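Local coordinates for protein activated BY transcription factor SSRB (Salmonella enterica, PDB 2WNW) that belongs to glycoside hydrolase family 30, its chain combining a TIM-barrel domain with a beta-sandwich domain, at residues A[57-62]-A[332-337]; A[235-240]-A[260-265]; A[287-292]-A[324-329]. One frame throughout, in Å; residues are numbered along the deposited sequence.

Contact 1: A[57-62]-A[332-337]; sequences GVVFNS and NLLLNS
V59, on helix 54-61, meets L334 and the backbone of 335-336 in an apolar helix-on-strand packing that buries 194 Å² in all. Its CG1, anti to the backbone N (chi1 174°), is carried against the branch point of the leucine, with V59 CG1 3.7 Å from L334 CG; the two side chains run at a slant to each other. The other methyl goes over the strand backbone instead, V59 CG2 lying 3.7 Å from N336 N, so the valine straddles the chain from L334 to N336. F60 follows with a slighter share. Its backbone and CB rest on one leucine methyl, L334 CD2 to F60 N being 3.7 Å, while the ring leads away. The axes of 57-61 and of the weakly bonded strand 334-336 come within 7.4 Å, at 73°, a steep crossing consistent with so few residues touching. Strand 332-336 follows the eighth barrel strand, 327-330, and lies at the edge of a small sheet with 352-355 and 360-363. Around this, Y354 of strand 352-355 packs on both V59 and L334, F71 of helix 65-76 lies against L334, and the F60 side chain touches K68 and L72 of that helix and L126 of helix 124-133.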
ATOM      1  N   GLY A  57     -18.774 -28.736  13.260  1.00 18.81           N
ATOM      2  CA  GLY A  57     -18.764 -30.181  13.413  1.00 18.37           C
ATOM      3  C   GLY A  57     -20.152 -30.770  13.577  1.00 19.78           C
ATOM      4  O   GLY A  57     -20.480 -31.786  12.965  1.00 20.48           O
ATOM      5  N   VAL A  58     -20.967 -30.138  14.414  1.00 19.73           N
ATOM      6  CA  VAL A  58     -22.331 -30.602  14.649  1.00 21.79           C
ATOM      7  C   VAL A  58     -23.147 -30.508  13.361  1.00 21.80           C
ATOM      8  O   VAL A  58     -23.953 -31.390  13.058  1.00 22.08           O
ATOM      9  CB  VAL A  58     -23.003 -29.774  15.774  1.00 23.76           C
ATOM     10  CG1 VAL A  58     -24.507 -30.006  15.783  1.00 27.29           C
ATOM     11  CG2 VAL A  58     -22.406 -30.173  17.124  1.00 24.24           C
ATOM     12  N   VAL A  59     -22.931 -29.443  12.597  1.00 20.90           N
ATOM     13  CA  VAL A  59     -23.641 -29.270  11.335  1.00 20.82           C
ATOM     14  C   VAL A  59     -23.175 -30.343  10.357  1.00 20.98           C
ATOM     15  O   VAL A  59     -23.984 -30.943   9.645  1.00 21.72           O
ATOM     16  CB  VAL A  59     -23.375 -27.870  10.739  1.00 22.01           C
ATOM     17  CG1 VAL A  59     -23.998 -27.754   9.350  1.00 18.46           C
ATOM     18  CG2 VAL A  59     -23.951 -26.810  11.667  1.00 19.44           C
ATOM     19  N   PHE A  60     -21.870 -30.590  10.334  1.00 19.99           N
ATOM     20  CA  PHE A  60     -21.300 -31.606   9.455  1.00 21.06           C
ATOM     21  C   PHE A  60     -21.881 -32.983   9.787  1.00 21.61           C
ATOM     22  O   PHE A  60     -22.260 -33.741   8.894  1.00 22.31           O
ATOM     23  CB  PHE A  60     -19.781 -31.663   9.620  1.00 21.62           C
ATOM     24  CG  PHE A  60     -19.139 -32.825   8.908  1.00 21.15           C
ATOM     25  CD1 PHE A  60     -19.021 -32.830   7.524  1.00 22.01           C
ATOM     26  CD2 PHE A  60     -18.662 -33.918   9.625  1.00 21.84           C
ATOM     27  CE1 PHE A  60     -18.434 -33.905   6.859  1.00 23.02           C
ATOM     28  CE2 PHE A  60     -18.071 -35.004   8.970  1.00 22.72           C
ATOM     29  CZ  PHE A  60     -17.957 -34.995   7.586  1.00 23.21           C
ATOM     30  N   ASN A  61     -21.933 -33.304  11.075  1.00 21.73           N
ATOM     31  CA  ASN A  61     -22.459 -34.591  11.513  1.00 22.50           C
ATOM     32  C   ASN A  61     -23.924 -34.786  11.108  1.00 23.30           C
ATOM     33  O   ASN A  61     -24.378 -35.917  10.953  1.00 23.87           O
ATOM     34  CB  ASN A  61     -22.334 -34.737  13.034  1.00 21.67           C
ATOM     35  CG  ASN A  61     -20.894 -34.887  13.504  1.00 22.31           C
ATOM     36  OD1 ASN A  61     -19.987 -35.158  12.715  1.00 23.32           O
ATOM     37  ND2 ASN A  61     -20.682 -34.732  14.807  1.00 22.14           N
ATOM     38  N   SER A  62     -24.656 -33.689  10.932  1.00 22.03           N
ATOM     39  CA  SER A  62     -26.069 -33.771  10.566  1.00 23.11           C
ATOM     40  C   SER A  62     -26.302 -33.970   9.072  1.00 23.66           C
ATOM     41  O   SER A  62     -27.442 -34.150   8.641  1.00 25.44           O
ATOM     42  CB  SER A  62     -26.808 -32.511  11.025  1.00 22.94           C
ATOM     43  OG  SER A  62     -26.512 -31.410  10.182  1.00 24.01           O
ATOM     44  N   ASN A 332     -15.413 -20.091  10.750  1.00 16.13           N
ATOM     45  CA  ASN A 332     -16.204 -21.302  10.481  1.00 15.56           C
ATOM     46  C   ASN A 332     -16.263 -21.722   9.012  1.00 17.56           C
ATOM     47  O   ASN A 332     -16.668 -20.947   8.150  1.00 16.79           O
ATOM     48  CB  ASN A 332     -17.644 -21.132  10.971  1.00 16.13           C
ATOM     49  CG  ASN A 332     -17.728 -20.791  12.436  1.00 16.66           C
ATOM     50  OD1 ASN A 332     -17.580 -21.658  13.304  1.00 17.07           O
ATOM     51  ND2 ASN A 332     -17.965 -19.515  12.725  1.00 15.75           N
ATOM     52  N   LEU A 333     -15.871 -22.963   8.739  1.00 17.48           N
ATOM     53  CA  LEU A 333     -15.904 -23.511   7.385  1.00 19.06           C
ATOM     54  C   LEU A 333     -17.345 -23.722   6.960  1.00 18.72           C
ATOM     55  O   LEU A 333     -17.698 -23.579   5.784  1.00 18.00           O
ATOM     56  CB  LEU A 333     -15.254 -24.893   7.344  1.00 23.57           C
ATOM     57  CG  LEU A 333     -13.757 -25.122   7.465  1.00 26.35           C
ATOM     58  CD1 LEU A 333     -13.514 -26.579   7.839  1.00 27.07           C
ATOM     59  CD2 LEU A 333     -13.086 -24.781   6.156  1.00 25.91           C
ATOM     60  N   LEU A 334     -18.163 -24.080   7.942  1.00 17.86           N
ATOM     61  CA  LEU A 334     -19.554 -24.427   7.705  1.00 18.84           C
ATOM     62  C   LEU A 334     -20.451 -24.069   8.881  1.00 17.56           C
ATOM     63  O   LEU A 334     -20.029 -24.139  10.030  1.00 18.92           O
ATOM     64  CB  LEU A 334     -19.615 -25.939   7.465  1.00 18.21           C
ATOM     65  CG  LEU A 334     -20.942 -26.687   7.579  1.00 18.59           C
ATOM     66  CD1 LEU A 334     -21.752 -26.447   6.320  1.00 17.15           C
ATOM     67  CD2 LEU A 334     -20.675 -28.184   7.769  1.00 17.98           C
ATOM     68  N   LEU A 335     -21.694 -23.702   8.583  1.00 18.15           N
ATOM     69  CA  LEU A 335     -22.674 -23.366   9.612  1.00 16.77           C
ATOM     70  C   LEU A 335     -24.062 -23.726   9.088  1.00 17.52           C
ATOM     71  O   LEU A 335     -24.216 -24.032   7.906  1.00 18.87           O
ATOM     72  CB  LEU A 335     -22.610 -21.873   9.951  1.00 15.65           C
ATOM     73  CG  LEU A 335     -21.343 -21.385  10.667  1.00 14.63           C
ATOM     74  CD1 LEU A 335     -21.419 -19.877  10.860  1.00 14.70           C
ATOM     75  CD2 LEU A 335     -21.207 -22.081  12.017  1.00 14.40           C
ATOM     76  N   ASN A 336     -25.072 -23.707   9.952  1.00 19.72           N
ATOM     77  CA  ASN A 336     -26.414 -24.034   9.482  1.00 20.77           C
ATOM     78  C   ASN A 336     -27.021 -22.843   8.742  1.00 22.22           C
ATOM     79  O   ASN A 336     -26.402 -21.780   8.646  1.00 20.77           O
ATOM     80  CB  ASN A 336     -27.310 -24.520  10.639  1.00 20.29           C
ATOM     81  CG  ASN A 336     -27.552 -23.467  11.704  1.00 20.85           C
ATOM     82  OD1 ASN A 336     -27.795 -23.802  12.868  1.00 22.45           O
ATOM     83  ND2 ASN A 336     -27.514 -22.204  11.320  1.00 17.40           N
ATOM     84  N   SER A 337     -28.221 -23.030   8.203  1.00 23.19           N
ATOM     85  CA  SER A 337     -28.892 -21.986   7.435  1.00 24.16           C
ATOM     86  C   SER A 337     -28.968 -20.621   8.100  1.00 23.20           C
ATOM     87  O   SER A 337     -28.897 -19.601   7.418  1.00 24.07           O
ATOM     88  CB  SER A 337     -30.306 -22.437   7.064  1.00 24.35           C
ATOM     89  OG  SER A 337     -30.268 -23.647   6.335  1.00 28.86           O
TER

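Contact 2: A[235-240]-A[260-265]; sequences IYIWDH and KGINGL
L265, I237 and I235 bury the most surface here, joining two neighbouring parallel strands of a TIM barrel, 234-239 and 264-268. The register is fixed by bridges that pair Y236 with G264 and I237 with L265, and helices 245-252 and 256-261 lie in the connection between the strands.

I237 and L265 point to the same side of the sheet and cross obliquely, I237 CG1 standing 3.9 Å from L265 CG. The isoleucine's two branches divide the work: with chi1 at 56°, CG1 sits between the backbone N and carbonyl carbon and faces the leucine, whereas CG2 turns to I262 and comes within 3.7 Å of I262 CD1, the two side chains crossing at about a right angle. Beyond CG, L265 sends its CD2 to W238 CB. This apolar layer is covered by A249 and L245 of helix 245-252, on L265, and by E213 of helix 210-227, on I237.

On the Y236 side of the sheet, the tyrosine ring lies along the backbone of the other strand. Its CD1 is 3.7 Å from G264 C, and L265 C sits at the ring edge, near its plane; the hydroxyl of Y236 is hydrogen-bonded to E234. The bond from I237 N to G264 O, 3.1 Å, is one of the backbone bonds joining the two segments.

I235 is gripped differently, at the point where helix 256-261 gives way to the strand. N263 N donates to I235 O at 3.0 Å, and the asparagine's side chain returns the bond: I235 N reaches N263 OD1 at 2.8 Å and 164°, approaching from above the amide plane, 48° out of it.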
ATOM      1  N   ILE A 235       4.383 -20.928  17.440  1.00 16.52           N
ATOM      2  CA  ILE A 235       3.540 -20.236  18.407  1.00 16.29           C
ATOM      3  C   ILE A 235       3.319 -18.800  17.945  1.00 15.29           C
ATOM      4  O   ILE A 235       4.274 -18.082  17.628  1.00 16.10           O
ATOM      5  CB  ILE A 235       4.166 -20.213  19.817  1.00 16.47           C
ATOM      6  CG1 ILE A 235       4.280 -21.642  20.365  1.00 18.34           C
ATOM      7  CG2 ILE A 235       3.300 -19.371  20.753  1.00 16.80           C
ATOM      8  CD1 ILE A 235       4.901 -21.722  21.760  1.00 17.68           C
ATOM      9  N   TYR A 236       2.053 -18.399  17.892  1.00 14.94           N
ATOM     10  CA  TYR A 236       1.676 -17.050  17.477  1.00 15.08           C
ATOM     11  C   TYR A 236       1.069 -16.293  18.651  1.00 15.92           C
ATOM     12  O   TYR A 236       0.453 -16.894  19.534  1.00 16.63           O
ATOM     13  CB  TYR A 236       0.641 -17.109  16.344  1.00 15.29           C
ATOM     14  CG  TYR A 236       1.177 -17.630  15.033  1.00 16.33           C
ATOM     15  CD1 TYR A 236       1.614 -16.752  14.039  1.00 16.93           C
ATOM     16  CD2 TYR A 236       1.279 -18.999  14.798  1.00 16.97           C
ATOM     17  CE1 TYR A 236       2.145 -17.230  12.840  1.00 17.61           C
ATOM     18  CE2 TYR A 236       1.807 -19.489  13.607  1.00 17.22           C
ATOM     19  CZ  TYR A 236       2.238 -18.601  12.636  1.00 18.33           C
ATOM     20  OH  TYR A 236       2.774 -19.092  11.465  1.00 18.37           O
ATOM     21  N   ILE A 237       1.258 -14.975  18.660  1.00 15.15           N
ATOM     22  CA  ILE A 237       0.691 -14.128  19.700  1.00 15.41           C
ATOM     23  C   ILE A 237      -0.227 -13.092  19.042  1.00 16.57           C
ATOM     24  O   ILE A 237      -0.346 -13.057  17.814  1.00 16.60           O
ATOM     25  CB  ILE A 237       1.788 -13.416  20.535  1.00 16.19           C
ATOM     26  CG1 ILE A 237       2.711 -12.605  19.626  1.00 14.80           C
ATOM     27  CG2 ILE A 237       2.587 -14.453  21.330  1.00 17.53           C
ATOM     28  CD1 ILE A 237       3.723 -11.766  20.393  1.00 15.15           C
ATOM     29  N   TRP A 238      -0.856 -12.260  19.872  1.00 15.71           N
ATOM     30  CA  TRP A 238      -1.811 -11.223  19.468  1.00 16.44           C
ATOM     31  C   TRP A 238      -3.140 -11.887  19.121  1.00 16.19           C
ATOM     32  O   TRP A 238      -4.056 -11.886  19.937  1.00 17.46           O
ATOM     33  CB  TRP A 238      -1.310 -10.387  18.276  1.00 15.71           C
ATOM     34  CG  TRP A 238      -2.242  -9.234  17.911  1.00 16.04           C
ATOM     35  CD1 TRP A 238      -2.726  -8.935  16.667  1.00 16.81           C
ATOM     36  CD2 TRP A 238      -2.788  -8.238  18.799  1.00 17.04           C
ATOM     37  NE1 TRP A 238      -3.537  -7.824  16.725  1.00 16.59           N
ATOM     38  CE2 TRP A 238      -3.590  -7.377  18.016  1.00 16.72           C
ATOM     39  CE3 TRP A 238      -2.677  -7.992  20.176  1.00 18.07           C
ATOM     40  CZ2 TRP A 238      -4.277  -6.287  18.566  1.00 16.62           C
ATOM     41  CZ3 TRP A 238      -3.358  -6.910  20.722  1.00 17.13           C
ATOM     42  CH2 TRP A 238      -4.151  -6.068  19.914  1.00 18.55           C
ATOM     43  N   ASP A 239      -3.243 -12.456  17.922  1.00 16.21           N
ATOM     44  CA  ASP A 239      -4.463 -13.144  17.494  1.00 15.55           C
ATOM     45  C   ASP A 239      -5.667 -12.223  17.703  1.00 16.32           C
ATOM     46  O   ASP A 239      -6.690 -12.623  18.265  1.00 15.86           O
ATOM     47  CB  ASP A 239      -4.637 -14.437  18.309  1.00 16.12           C
ATOM     48  CG  ASP A 239      -5.420 -15.514  17.566  1.00 17.32           C
ATOM     49  OD1 ASP A 239      -5.868 -15.268  16.429  1.00 16.25           O
ATOM     50  OD2 ASP A 239      -5.583 -16.618  18.127  1.00 17.36           O
ATOM     51  N   HIS A 240      -5.531 -10.982  17.248  1.00 15.68           N
ATOM     52  CA  HIS A 240      -6.585  -9.990  17.393  1.00 15.60           C
ATOM     53  C   HIS A 240      -6.572  -9.077  16.163  1.00 16.50           C
ATOM     54  O   HIS A 240      -5.851  -9.342  15.196  1.00 14.85           O
ATOM     55  CB  HIS A 240      -6.362  -9.204  18.692  1.00 14.72           C
ATOM     56  CG  HIS A 240      -7.550  -8.409  19.142  1.00 14.62           C
ATOM     57  ND1 HIS A 240      -8.841  -8.890  19.080  1.00 16.09           N
ATOM     58  CD2 HIS A 240      -7.638  -7.180  19.705  1.00 15.40           C
ATOM     59  CE1 HIS A 240      -9.671  -7.997  19.586  1.00 15.19           C
ATOM     60  NE2 HIS A 240      -8.965  -6.948  19.974  1.00 16.04           N
ATOM     61  N   LYS A 260      13.095 -15.119  20.356  1.00 25.62           N
ATOM     62  CA  LYS A 260      13.556 -16.472  20.066  1.00 26.24           C
ATOM     63  C   LYS A 260      12.485 -17.553  20.182  1.00 25.33           C
ATOM     64  O   LYS A 260      12.512 -18.535  19.442  1.00 24.89           O
ATOM     65  CB  LYS A 260      14.728 -16.842  20.983  1.00 28.61           C
ATOM     66  CG  LYS A 260      15.998 -16.055  20.716  1.00 34.05           C
ATOM     67  CD  LYS A 260      17.136 -16.522  21.613  1.00 37.59           C
ATOM     68  CE  LYS A 260      18.433 -15.799  21.276  1.00 39.69           C
ATOM     69  NZ  LYS A 260      19.568 -16.259  22.130  1.00 42.36           N
ATOM     70  N   GLY A 261      11.534 -17.372  21.094  1.00 22.09           N
ATOM     71  CA  GLY A 261      10.521 -18.396  21.284  1.00 21.72           C
ATOM     72  C   GLY A 261       9.188 -18.248  20.574  1.00 20.43           C
ATOM     73  O   GLY A 261       8.387 -19.182  20.577  1.00 21.65           O
ATOM     74  N   ILE A 262       8.947 -17.097  19.957  1.00 19.58           N
ATOM     75  CA  ILE A 262       7.681 -16.856  19.269  1.00 18.21           C
ATOM     76  C   ILE A 262       7.895 -16.707  17.762  1.00 18.47           C
ATOM     77  O   ILE A 262       8.750 -15.937  17.327  1.00 18.99           O
ATOM     78  CB  ILE A 262       7.013 -15.601  19.858  1.00 17.29           C
ATOM     79  CG1 ILE A 262       6.697 -15.856  21.336  1.00 18.96           C
ATOM     80  CG2 ILE A 262       5.760 -15.243  19.075  1.00 19.03           C
ATOM     81  CD1 ILE A 262       6.188 -14.647  22.081  1.00 19.82           C
ATOM     82  N   ASN A 263       7.107 -17.444  16.979  1.00 18.14           N
ATOM     83  CA  ASN A 263       7.224 -17.452  15.517  1.00 18.20           C
ATOM     84  C   ASN A 263       6.597 -16.271  14.780  1.00 18.46           C
ATOM     85  O   ASN A 263       6.974 -15.973  13.646  1.00 17.18           O
ATOM     86  CB  ASN A 263       6.632 -18.746  14.950  1.00 19.79           C
ATOM     87  CG  ASN A 263       7.256 -19.994  15.550  1.00 19.97           C
ATOM     88  OD1 ASN A 263       6.999 -20.343  16.703  1.00 17.66           O
ATOM     89  ND2 ASN A 263       8.085 -20.671  14.766  1.00 20.76           N
ATOM     90  N   GLY A 264       5.634 -15.606  15.402  1.00 17.06           N
ATOM     91  CA  GLY A 264       5.014 -14.480  14.733  1.00 17.50           C
ATOM     92  C   GLY A 264       3.729 -14.027  15.382  1.00 17.84           C
ATOM     93  O   GLY A 264       3.460 -14.347  16.538  1.00 15.00           O
ATOM     94  N   LEU A 265       2.934 -13.265  14.638  1.00 17.87           N
ATOM     95  CA  LEU A 265       1.673 -12.778  15.171  1.00 17.08           C
ATOM     96  C   LEU A 265       0.529 -13.168  14.262  1.00 16.44           C
ATOM     97  O   LEU A 265       0.679 -13.208  13.041  1.00 16.54           O
ATOM     98  CB  LEU A 265       1.684 -11.255  15.317  1.00 17.22           C
ATOM     99  CG  LEU A 265       2.717 -10.606  16.245  1.00 19.75           C
ATOM    100  CD1 LEU A 265       4.030 -10.418  15.499  1.00 21.06           C
ATOM    101  CD2 LEU A 265       2.185  -9.259  16.710  1.00 20.78           C
TER

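Contact 3: A[287-292]-A[324-329]; sequences DKKLLF and GCSGFI
F292 and F328 lie side by side and point the same way, their rings nearly parallel at 9° but slid apart, with centroids 5.4 Å from each other. The overlap is slight, and the meeting is along neighbouring ring atoms, F292 CD2 being 3.4 Å from F328 CD1. Strand pairing puts both on one face of the barrel sheet, and a shared first torsion, CG anti to the backbone N, makes the rings run together toward helix 305-322 of this beta-alpha-beta unit: D316 and N320 touch F292, M317 touches F328. C325 fills in behind, its SG 3.9 Å from F292 CB. On the side of L291, CD2 approaches I329 CD1, while L291 CD1 lies 3.6 Å from G327 O. S326 points toward the first strand, its OG 3.6 Å from K289 CB.

Backbone bonds set this register. F292 N donates to G327 O at 3.0 Å, and F292 O takes I329 N. Two residues earlier on strand 289-294, L290 O accepts from S326 N at 2.8 Å and 168°, the donor standing 45° above the carbonyl plane.

Chemically, the contact combines apolar packing with paired backbone polar groups. A water accepts from L290 N and donates to G324 O, just after the Schellman motif, while strand 264-268, flanking 289-292, takes further backbone bonds.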
ATOM      1  N   ASP A 287      11.896 -12.156   9.545  1.00 25.13           N
ATOM      2  CA  ASP A 287      11.954 -13.587   9.831  1.00 26.71           C
ATOM      3  C   ASP A 287      10.761 -14.127  10.613  1.00 26.25           C
ATOM      4  O   ASP A 287      10.697 -15.324  10.895  1.00 27.54           O
ATOM      5  CB  ASP A 287      13.253 -13.933  10.567  1.00 29.83           C
ATOM      6  CG  ASP A 287      14.494 -13.528   9.786  1.00 34.15           C
ATOM      7  OD1 ASP A 287      14.524 -13.738   8.554  1.00 35.67           O
ATOM      8  OD2 ASP A 287      15.445 -13.005  10.408  1.00 37.03           O
ATOM      9  N   LYS A 288       9.820 -13.255  10.967  1.00 23.87           N
ATOM     10  CA  LYS A 288       8.632 -13.687  11.701  1.00 21.84           C
ATOM     11  C   LYS A 288       7.454 -13.800  10.744  1.00 22.30           C
ATOM     12  O   LYS A 288       7.476 -13.225   9.658  1.00 22.53           O
ATOM     13  CB  LYS A 288       8.304 -12.701  12.822  1.00 21.18           C
ATOM     14  CG  LYS A 288       9.371 -12.641  13.906  1.00 23.52           C
ATOM     15  CD  LYS A 288       9.633 -14.021  14.491  1.00 24.42           C
ATOM     16  CE  LYS A 288      10.717 -13.984  15.555  1.00 25.05           C
ATOM     17  NZ  LYS A 288      11.058 -15.358  16.019  1.00 26.76           N
ATOM     18  N   LYS A 289       6.430 -14.550  11.141  1.00 19.40           N
ATOM     19  CA  LYS A 289       5.262 -14.728  10.289  1.00 18.92           C
ATOM     20  C   LYS A 289       4.092 -13.867  10.742  1.00 18.60           C
ATOM     21  O   LYS A 289       3.846 -13.719  11.937  1.00 18.89           O
ATOM     22  CB  LYS A 289       4.852 -16.202  10.265  1.00 19.17           C
ATOM     23  CG  LYS A 289       5.907 -17.105   9.638  1.00 21.41           C
ATOM     24  CD  LYS A 289       5.423 -18.536   9.490  1.00 19.74           C
ATOM     25  CE  LYS A 289       6.464 -19.396   8.785  1.00 20.05           C
ATOM     26  NZ  LYS A 289       5.974 -20.795   8.579  1.00 19.21           N
ATOM     27  N   LEU A 290       3.386 -13.293   9.770  1.00 16.88           N
ATOM     28  CA  LEU A 290       2.228 -12.445  10.036  1.00 16.78           C
ATOM     29  C   LEU A 290       1.036 -13.158   9.408  1.00 15.38           C
ATOM     30  O   LEU A 290       0.711 -12.959   8.242  1.00 14.39           O
ATOM     31  CB  LEU A 290       2.434 -11.066   9.411  1.00 18.32           C
ATOM     32  CG  LEU A 290       3.710 -10.357   9.884  1.00 20.42           C
ATOM     33  CD1 LEU A 290       3.882  -9.044   9.129  1.00 20.45           C
ATOM     34  CD2 LEU A 290       3.641 -10.106  11.387  1.00 22.05           C
ATOM     35  N   LEU A 291       0.393 -13.990  10.213  1.00 15.82           N
ATOM     36  CA  LEU A 291      -0.722 -14.814   9.773  1.00 15.46           C
ATOM     37  C   LEU A 291      -2.126 -14.257   9.985  1.00 14.44           C
ATOM     38  O   LEU A 291      -2.462 -13.805  11.080  1.00 15.17           O
ATOM     39  CB  LEU A 291      -0.614 -16.170  10.478  1.00 14.80           C
ATOM     40  CG  LEU A 291      -1.731 -17.203  10.348  1.00 14.87           C
ATOM     41  CD1 LEU A 291      -1.761 -17.754   8.932  1.00 13.78           C
ATOM     42  CD2 LEU A 291      -1.496 -18.322  11.357  1.00 14.02           C
ATOM     43  N   PHE A 292      -2.946 -14.294   8.936  1.00 14.79           N
ATOM     44  CA  PHE A 292      -4.335 -13.860   9.070  1.00 14.18           C
ATOM     45  C   PHE A 292      -5.013 -15.116   9.607  1.00 14.63           C
ATOM     46  O   PHE A 292      -5.125 -16.119   8.897  1.00 15.63           O
ATOM     47  CB  PHE A 292      -4.955 -13.486   7.723  1.00 14.41           C
ATOM     48  CG  PHE A 292      -6.427 -13.209   7.811  1.00 14.25           C
ATOM     49  CD1 PHE A 292      -6.891 -12.025   8.377  1.00 13.80           C
ATOM     50  CD2 PHE A 292      -7.353 -14.164   7.403  1.00 14.79           C
ATOM     51  CE1 PHE A 292      -8.265 -11.799   8.540  1.00 15.06           C
ATOM     52  CE2 PHE A 292      -8.727 -13.945   7.563  1.00 16.25           C
ATOM     53  CZ  PHE A 292      -9.176 -12.756   8.136  1.00 14.46           C
ATOM     54  N   GLY A 324       2.481  -8.326   3.226  1.00 15.26           N
ATOM     55  CA  GLY A 324       3.391  -9.198   3.957  1.00 16.46           C
ATOM     56  C   GLY A 324       2.805 -10.390   4.699  1.00 15.89           C
ATOM     57  O   GLY A 324       3.528 -11.075   5.425  1.00 15.93           O
ATOM     58  N   CYS A 325       1.512 -10.645   4.508  1.00 16.18           N
ATOM     59  CA  CYS A 325       0.805 -11.748   5.169  1.00 16.01           C
ATOM     60  C   CYS A 325       1.360 -13.123   4.792  1.00 16.26           C
ATOM     61  O   CYS A 325       1.663 -13.378   3.629  1.00 16.09           O
ATOM     62  CB  CYS A 325      -0.686 -11.682   4.817  1.00 15.63           C
ATOM     63  SG  CYS A 325      -1.703 -12.955   5.586  1.00 18.40           S
ATOM     64  N   SER A 326       1.468 -14.011   5.777  1.00 16.04           N
ATOM     65  CA  SER A 326       2.014 -15.352   5.551  1.00 17.50           C
ATOM     66  C   SER A 326       0.982 -16.462   5.347  1.00 17.24           C
ATOM     67  O   SER A 326       1.348 -17.603   5.074  1.00 18.45           O
ATOM     68  CB  SER A 326       2.928 -15.745   6.717  1.00 18.17           C
ATOM     69  OG  SER A 326       2.193 -15.859   7.928  1.00 19.55           O
ATOM     70  N   GLY A 327      -0.301 -16.145   5.489  1.00 16.23           N
ATOM     71  CA  GLY A 327      -1.312 -17.174   5.318  1.00 16.16           C
ATOM     72  C   GLY A 327      -2.711 -16.684   5.612  1.00 16.17           C
ATOM     73  O   GLY A 327      -2.887 -15.648   6.253  1.00 15.03           O
ATOM     74  N   PHE A 328      -3.705 -17.443   5.154  1.00 14.93           N
ATOM     75  CA  PHE A 328      -5.106 -17.087   5.332  1.00 14.65           C
ATOM     76  C   PHE A 328      -5.939 -18.207   5.941  1.00 15.81           C
ATOM     77  O   PHE A 328      -5.958 -19.332   5.431  1.00 16.47           O
ATOM     78  CB  PHE A 328      -5.709 -16.699   3.972  1.00 15.09           C
ATOM     79  CG  PHE A 328      -7.218 -16.585   3.969  1.00 16.11           C
ATOM     80  CD1 PHE A 328      -7.843 -15.388   4.310  1.00 16.24           C
ATOM     81  CD2 PHE A 328      -8.011 -17.677   3.620  1.00 16.30           C
ATOM     82  CE1 PHE A 328      -9.235 -15.276   4.301  1.00 16.44           C
ATOM     83  CE2 PHE A 328      -9.409 -17.580   3.609  1.00 17.24           C
ATOM     84  CZ  PHE A 328     -10.021 -16.372   3.950  1.00 17.37           C
ATOM     85  N   ILE A 329      -6.625 -17.895   7.034  1.00 14.67           N
ATOM     86  CA  ILE A 329      -7.508 -18.855   7.671  1.00 14.02           C
ATOM     87  C   ILE A 329      -8.844 -18.179   7.954  1.00 15.17           C
ATOM     88  O   ILE A 329      -8.931 -17.242   8.755  1.00 14.01           O
ATOM     89  CB  ILE A 329      -6.954 -19.399   8.999  1.00 14.31           C
ATOM     90  CG1 ILE A 329      -5.532 -19.938   8.801  1.00 15.37           C
ATOM     91  CG2 ILE A 329      -7.853 -20.540   9.487  1.00 16.61           C
ATOM     92  CD1 ILE A 329      -4.907 -20.494  10.071  1.00 17.84           C
TER
HETATM   93  O   HOH W   1       4.665 -12.921   7.088  1.00 21.65           O

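Overall arrangement
From the N terminus, contact 1 pairs helix 54-61 with strand 332-336, 270 residues on at the closest ends, closing a loop that spans much of the TIM-barrel domain. Contacts 2 and 3 are nested inside it, in series. Contact 2 closes the short connection from strand 234-239 through helices 245-252 and 256-261 to strand 264-268; contact 3 then closes the unit 289-294, 305-322, 327-330. Strands 264-268 and 289-294 are neighbours, so these two touch directly, L265 N lying 2.9 Å from K289 O, with centres about 10 Å apart. Contact 1 stands off, about 29 Å centre to centre from contact 2, yet adjoins contact 3 in sequence.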